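Local atomic coordinates of urea carboxylase (Thermus thermophilus, PDB entry 3OEP), a protein that is of unknown function but resembles a fusion of KipI and KipA with cyclophilin-like domains, and may bind ATP and act as a hydrolase. Residues A[23-26]-A[27-31]; A[373-376]-A[377-381]. All coordinates share one frame; numbering follows the deposited sequence.

Interaction 1: A[23-26]-A[27-31]; sequences ALAE and ALLRA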
ATOM      1  N   ALA A  23     -17.549  -1.828 -15.314  1.00 19.98           N
ATOM      2  CA  ALA A  23     -17.452  -2.175 -16.732  1.00 21.27           C
ATOM      3  C   ALA A  23     -16.215  -1.532 -17.351  1.00 20.70           C
ATOM      4  O   ALA A  23     -15.495  -2.161 -18.141  1.00 20.32           O
ATOM      5  CB  ALA A  23     -18.712  -1.739 -17.484  1.00 22.68           C
ATOM      6  N   LEU A  24     -15.980  -0.277 -16.984  1.00 19.13           N
ATOM      7  CA  LEU A  24     -14.833   0.466 -17.489  1.00 19.17           C
ATOM      8  C   LEU A  24     -13.528  -0.078 -16.919  1.00 18.89           C
ATOM      9  O   LEU A  24     -12.574  -0.311 -17.667  1.00 19.07           O
ATOM     10  CB  LEU A  24     -14.984   1.961 -17.189  1.00 20.01           C
ATOM     11  CG  LEU A  24     -16.130   2.639 -17.949  1.00 24.53           C
ATOM     12  CD1 LEU A  24     -16.323   4.079 -17.493  1.00 25.31           C
ATOM     13  CD2 LEU A  24     -15.891   2.578 -19.452  1.00 28.94           C
ATOM     14  N   ALA A  25     -13.479  -0.284 -15.605  1.00 16.53           N
ATOM     15  CA  ALA A  25     -12.275  -0.816 -14.973  1.00 17.39           C
ATOM     16  C   ALA A  25     -11.922  -2.189 -15.540  1.00 17.03           C
ATOM     17  O   ALA A  25     -10.762  -2.448 -15.862  1.00 18.21           O
ATOM     18  CB  ALA A  25     -12.442  -0.901 -13.464  1.00 16.81           C
ATOM     19  N   GLU A  26     -12.922  -3.060 -15.658  1.00 16.14           N
ATOM     20  CA  GLU A  26     -12.702  -4.421 -16.161  1.00 19.03           C
ATOM     21  C   GLU A  26     -12.143  -4.423 -17.579  1.00 20.03           C
ATOM     22  O   GLU A  26     -11.218  -5.174 -17.877  1.00 19.84           O
ATOM     23  CB  GLU A  26     -13.995  -5.245 -16.096  1.00 19.82           C
ATOM     24  CG  GLU A  26     -14.342  -5.688 -14.686  1.00 23.74           C
ATOM     25  CD  GLU A  26     -15.731  -6.304 -14.551  1.00 30.60           C
ATOM     26  OE1 GLU A  26     -16.493  -6.335 -15.544  1.00 31.41           O
ATOM     27  OE2 GLU A  26     -16.065  -6.751 -13.433  1.00 30.66           O
ATOM     28  N   ALA A  27     -12.706  -3.580 -18.441  1.00 19.88           N
ATOM     29  CA  ALA A  27     -12.251  -3.481 -19.828  1.00 21.91           C
ATOM     30  C   ALA A  27     -10.791  -3.014 -19.908  1.00 22.02           C
ATOM     31  O   ALA A  27     -10.013  -3.530 -20.714  1.00 24.39           O
ATOM     32  CB  ALA A  27     -13.159  -2.553 -20.627  1.00 21.82           C
ATOM     33  N   LEU A  28     -10.423  -2.049 -19.068  1.00 20.77           N
ATOM     34  CA  LEU A  28      -9.039  -1.564 -19.010  1.00 20.29           C
ATOM     35  C   LEU A  28      -8.090  -2.631 -18.485  1.00 21.24           C
ATOM     36  O   LEU A  28      -7.008  -2.816 -19.039  1.00 23.40           O
ATOM     37  CB  LEU A  28      -8.922  -0.313 -18.139  1.00 19.28           C
ATOM     38  CG  LEU A  28      -9.464   0.991 -18.723  1.00 21.52           C
ATOM     39  CD1 LEU A  28      -9.553   2.056 -17.638  1.00 21.31           C
ATOM     40  CD2 LEU A  28      -8.600   1.473 -19.886  1.00 19.73           C
ATOM     41  N   LEU A  29      -8.490  -3.323 -17.421  1.00 19.91           N
ATOM     42  CA  LEU A  29      -7.622  -4.314 -16.774  1.00 20.71           C
ATOM     43  C   LEU A  29      -7.427  -5.560 -17.658  1.00 24.22           C
ATOM     44  O   LEU A  29      -6.403  -6.244 -17.573  1.00 25.26           O
ATOM     45  CB  LEU A  29      -8.164  -4.685 -15.386  1.00 19.66           C
ATOM     46  CG  LEU A  29      -8.120  -3.532 -14.367  1.00 20.02           C
ATOM     47  CD1 LEU A  29      -9.027  -3.786 -13.174  1.00 22.11           C
ATOM     48  CD2 LEU A  29      -6.678  -3.267 -13.911  1.00 22.03           C
ATOM     49  N   ARG A  30      -8.407  -5.824 -18.516  1.00 25.18           N
ATOM     50  CA  ARG A  30      -8.340  -6.896 -19.505  1.00 28.93           C
ATOM     51  C   ARG A  30      -7.265  -6.624 -20.565  1.00 29.64           C
ATOM     52  O   ARG A  30      -6.593  -7.549 -21.026  1.00 31.46           O
ATOM     53  CB  ARG A  30      -9.717  -7.026 -20.172  1.00 31.01           C
ATOM     54  CG  ARG A  30      -9.961  -8.267 -21.001  1.00 37.52           C
ATOM     55  CD  ARG A  30     -11.410  -8.264 -21.486  1.00 40.77           C
ATOM     56  NE  ARG A  30     -12.334  -8.335 -20.352  1.00 42.42           N
ATOM     57  CZ  ARG A  30     -13.452  -7.620 -20.200  1.00 44.67           C
ATOM     58  NH1 ARG A  30     -13.847  -6.726 -21.103  1.00 45.12           N
ATOM     59  NH2 ARG A  30     -14.186  -7.796 -19.108  1.00 43.67           N
ATOM     60  N   ALA A  31      -7.109  -5.355 -20.936  1.00 27.65           N
ATOM     61  CA  ALA A  31      -6.181  -4.949 -21.988  1.00 29.01           C
ATOM     62  C   ALA A  31      -5.602  -3.572 -21.662  1.00 27.53           C
ATOM     63  O   ALA A  31      -5.936  -2.583 -22.314  1.00 26.96           O
ATOM     64  CB  ALA A  31      -6.900  -4.924 -23.330  1.00 28.56           C
TER
HETATM   65  O   HOH W   1     -16.268  -6.593 -18.129  1.00 31.87           O
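Ala23 opens a run of four backbone hydrogen bonds that carries helix 15-30 through its last turns: its O accepts from Ala27 N at 3.1 Å. The methyl of Ala27 lies beside the same carbonyl, where Leu67 of a nearby loop covers it, a place that suits a small residue. Leu24 O takes the N-H of Leu28, while the Leu28 side chain folds back along that carbonyl, with CG 3.5 Å from Leu24 O. Both leucines are buried and face strand 45-50, Leu24 on Leu46 and Leu28 on Leu48, so their branched ends suit the inner side of the helix.

Ala25 also meets Leu46, and its short side chain suits a helix lying close to the strand. Its O receives Leu29 N at 2.9 Å, nearly in line with the C=O. With CG anti to its own carbonyl carbon (chi1 -66°), Leu29 is turned back toward the preceding turn: CG lies 3.2 Å from Ala25 O, and CD1 reaches on to 4.5 Å from Ala25 CB. Leu29 also touches His244. A serine here would lack both methyls, which is likely to leave Ala25 CB and His244 without their apolar partner.

Glu26 stands on the exposed side, and its O accepts from Arg30 N. Arg30 sets off anti to its backbone N (chi1 -167°) and bends at chi3, which brings its guanidinium back with one face over Glu26 O, 4.0 Å from CZ. A water in the guanidinium plane accepts from Arg30 NH2 at 2.6 Å and donates to Glu26 OE1. The opposite charges of this i to i+4 pair, 4.5 Å apart between Glu26 OE1 and Arg30 NH2, are thus linked through water; their attraction is probably softened by solvent but still favours the helical spacing.

Interaction 2: A[373-376]-A[377-381]; sequences RPVR and PGRAF
Val375 and Arg379 meet in a loose van der Waals contact within this surface loop: Val375 CG1 lies 4.2 Å from Arg379 NH2, meeting the guanidinium obliquely. Arg379 reaches back across the bend, its CG 4.4 Å from Arg376 O, so that the aliphatic part of the chain passes near the backbone before the charged end arrives at the valine. Val375 and Pro377 both also rest on Val290 of strand 289-295, a place where compact apolar side chains fit.

Backbone shape does the rest. Pro377 has no N-H to offer, and its ring CD sits 3.7 Å from Arg376 CB, which limits how the arginine backbone can turn. The Arg376 chain runs extended from CG to NE, leading away from the bend. Gly378 follows with positive phi (89°), where a beta carbon would collide with the carbonyl O of Pro377, and so lets the chain turn.

Polar bonding is made with other parts of the fold. The chemistry implies a bend shaped by proline and glycine, with Arg379 tied through its backbone N to Ser312 OG and, weakly, through NH1 to Arg263 O of helix 255-264, while it merely brushes the valine.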
ATOM      1  N   ARG A 373      26.033 -10.157 -14.467  1.00 20.92           N
ATOM      2  CA  ARG A 373      26.121  -8.987 -15.337  1.00 21.81           C
ATOM      3  C   ARG A 373      27.217  -8.087 -14.771  1.00 21.43           C
ATOM      4  O   ARG A 373      26.929  -7.052 -14.159  1.00 19.53           O
ATOM      5  CB  ARG A 373      24.786  -8.244 -15.386  1.00 22.40           C
ATOM      6  CG  ARG A 373      23.628  -9.056 -15.934  1.00 27.40           C
ATOM      7  CD  ARG A 373      23.653  -9.129 -17.448  1.00 33.69           C
ATOM      8  NE  ARG A 373      22.539  -9.919 -17.972  1.00 38.84           N
ATOM      9  CZ  ARG A 373      22.539 -11.244 -18.132  1.00 42.29           C
ATOM     10  NH1 ARG A 373      23.600 -11.979 -17.809  1.00 42.31           N
ATOM     11  NH2 ARG A 373      21.457 -11.845 -18.618  1.00 45.40           N
ATOM     12  N   PRO A 374      28.480  -8.496 -14.947  1.00 21.27           N
ATOM     13  CA  PRO A 374      29.589  -7.783 -14.323  1.00 21.40           C
ATOM     14  C   PRO A 374      29.769  -6.363 -14.852  1.00 21.14           C
ATOM     15  O   PRO A 374      29.580  -6.115 -16.039  1.00 21.80           O
ATOM     16  CB  PRO A 374      30.810  -8.652 -14.675  1.00 22.92           C
ATOM     17  CG  PRO A 374      30.396  -9.431 -15.876  1.00 23.56           C
ATOM     18  CD  PRO A 374      28.938  -9.689 -15.682  1.00 22.82           C
ATOM     19  N   VAL A 375      30.115  -5.448 -13.953  1.00 18.63           N
ATOM     20  CA  VAL A 375      30.490  -4.084 -14.310  1.00 20.13           C
ATOM     21  C   VAL A 375      31.636  -3.642 -13.410  1.00 19.82           C
ATOM     22  O   VAL A 375      31.815  -4.190 -12.318  1.00 18.07           O
ATOM     23  CB  VAL A 375      29.310  -3.108 -14.148  1.00 22.22           C
ATOM     24  CG1 VAL A 375      28.164  -3.506 -15.071  1.00 25.62           C
ATOM     25  CG2 VAL A 375      28.849  -3.049 -12.698  1.00 20.60           C
ATOM     26  N   ARG A 376      32.402  -2.655 -13.864  1.00 18.97           N
ATOM     27  CA  ARG A 376      33.494  -2.100 -13.067  1.00 19.26           C
ATOM     28  C   ARG A 376      32.957  -1.331 -11.864  1.00 19.90           C
ATOM     29  O   ARG A 376      31.971  -0.606 -11.989  1.00 19.96           O
ATOM     30  CB  ARG A 376      34.335  -1.129 -13.894  1.00 20.36           C
ATOM     31  CG  ARG A 376      35.109  -1.756 -15.017  1.00 21.09           C
ATOM     32  CD  ARG A 376      35.700  -0.680 -15.893  1.00 18.42           C
ATOM     33  NE  ARG A 376      36.544  -1.227 -16.953  1.00 22.39           N
ATOM     34  CZ  ARG A 376      36.088  -1.793 -18.068  1.00 23.26           C
ATOM     35  NH1 ARG A 376      34.781  -1.910 -18.290  1.00 25.34           N
ATOM     36  NH2 ARG A 376      36.948  -2.260 -18.959  1.00 21.80           N
ATOM     37  N   PRO A 377      33.632  -1.449 -10.710  1.00 19.76           N
ATOM     38  CA  PRO A 377      33.294  -0.624  -9.554  1.00 19.40           C
ATOM     39  C   PRO A 377      33.823   0.800  -9.706  1.00 22.17           C
ATOM     40  O   PRO A 377      34.562   1.095 -10.650  1.00 24.64           O
ATOM     41  CB  PRO A 377      34.016  -1.332  -8.407  1.00 19.97           C
ATOM     42  CG  PRO A 377      35.234  -1.889  -9.042  1.00 22.13           C
ATOM     43  CD  PRO A 377      34.814  -2.292 -10.443  1.00 19.04           C
ATOM     44  N   GLY A 378      33.437   1.671  -8.780  1.00 22.41           N
ATOM     45  CA  GLY A 378      33.978   3.021  -8.711  1.00 23.40           C
ATOM     46  C   GLY A 378      33.251   4.071  -9.525  1.00 24.87           C
ATOM     47  O   GLY A 378      33.799   5.150  -9.757  1.00 26.95           O
ATOM     48  N   ARG A 379      32.032   3.774  -9.975  1.00 24.61           N
ATOM     49  CA  ARG A 379      31.198   4.788 -10.615  1.00 25.43           C
ATOM     50  C   ARG A 379      30.636   5.697  -9.535  1.00 24.86           C
ATOM     51  O   ARG A 379      30.448   5.272  -8.398  1.00 23.41           O
ATOM     52  CB  ARG A 379      30.031   4.176 -11.383  1.00 27.68           C
ATOM     53  CG  ARG A 379      30.401   3.401 -12.632  1.00 34.96           C
ATOM     54  CD  ARG A 379      29.369   3.624 -13.743  1.00 43.02           C
ATOM     55  NE  ARG A 379      29.207   2.444 -14.595  1.00 49.82           N
ATOM     56  CZ  ARG A 379      28.080   1.743 -14.753  1.00 52.33           C
ATOM     57  NH1 ARG A 379      26.954   2.084 -14.132  1.00 55.76           N
ATOM     58  NH2 ARG A 379      28.075   0.686 -15.558  1.00 54.40           N
ATOM     59  N   ALA A 380      30.370   6.949  -9.892  1.00 25.44           N
ATOM     60  CA  ALA A 380      29.721   7.874  -8.971  1.00 25.91           C
ATOM     61  C   ALA A 380      28.873   8.870  -9.743  1.00 27.57           C
ATOM     62  O   ALA A 380      29.250   9.304 -10.831  1.00 27.74           O
ATOM     63  CB  ALA A 380      30.752   8.599  -8.114  1.00 26.73           C
ATOM     64  N   PHE A 381      27.723   9.215  -9.169  1.00 26.94           N
ATOM     65  CA  PHE A 381      26.829  10.227  -9.732  1.00 27.92           C
ATOM     66  C   PHE A 381      26.383  11.131  -8.586  1.00 26.44           C
ATOM     67  O   PHE A 381      26.151  10.646  -7.478  1.00 22.86           O
ATOM     68  CB  PHE A 381      25.626   9.561 -10.400  1.00 29.28           C
ATOM     69  CG  PHE A 381      24.785  10.500 -11.222  1.00 35.56           C
ATOM     70  CD1 PHE A 381      25.097  10.750 -12.555  1.00 42.02           C
ATOM     71  CD2 PHE A 381      23.685  11.139 -10.663  1.00 40.86           C
ATOM     72  CE1 PHE A 381      24.322  11.623 -13.318  1.00 45.13           C
ATOM     73  CE2 PHE A 381      22.906  12.011 -11.414  1.00 41.06           C
ATOM     74  CZ  PHE A 381      23.226  12.253 -12.745  1.00 43.99           C
TER

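Interaction 1 comes first along the chain, near the end of helix 15-30 in the region of carboxyltransferase subdomains C and D. Interaction 2 follows much later, in the loop between strands 366-368 and 390-396, within the region of subdomains A and B. Their centres are 42 Å apart and their nearest atoms about 28 Å; they do not touch, and they share no helix or strand. Interaction 1 lies within one helix, whose inner side packs on strands 36-42 and 45-50, whereas interaction 2 lies on the surface beside strand 289-295 and helix 255-264. The two are thus separate local features of the KipI-KipA homologue, with no direct contact to couple them.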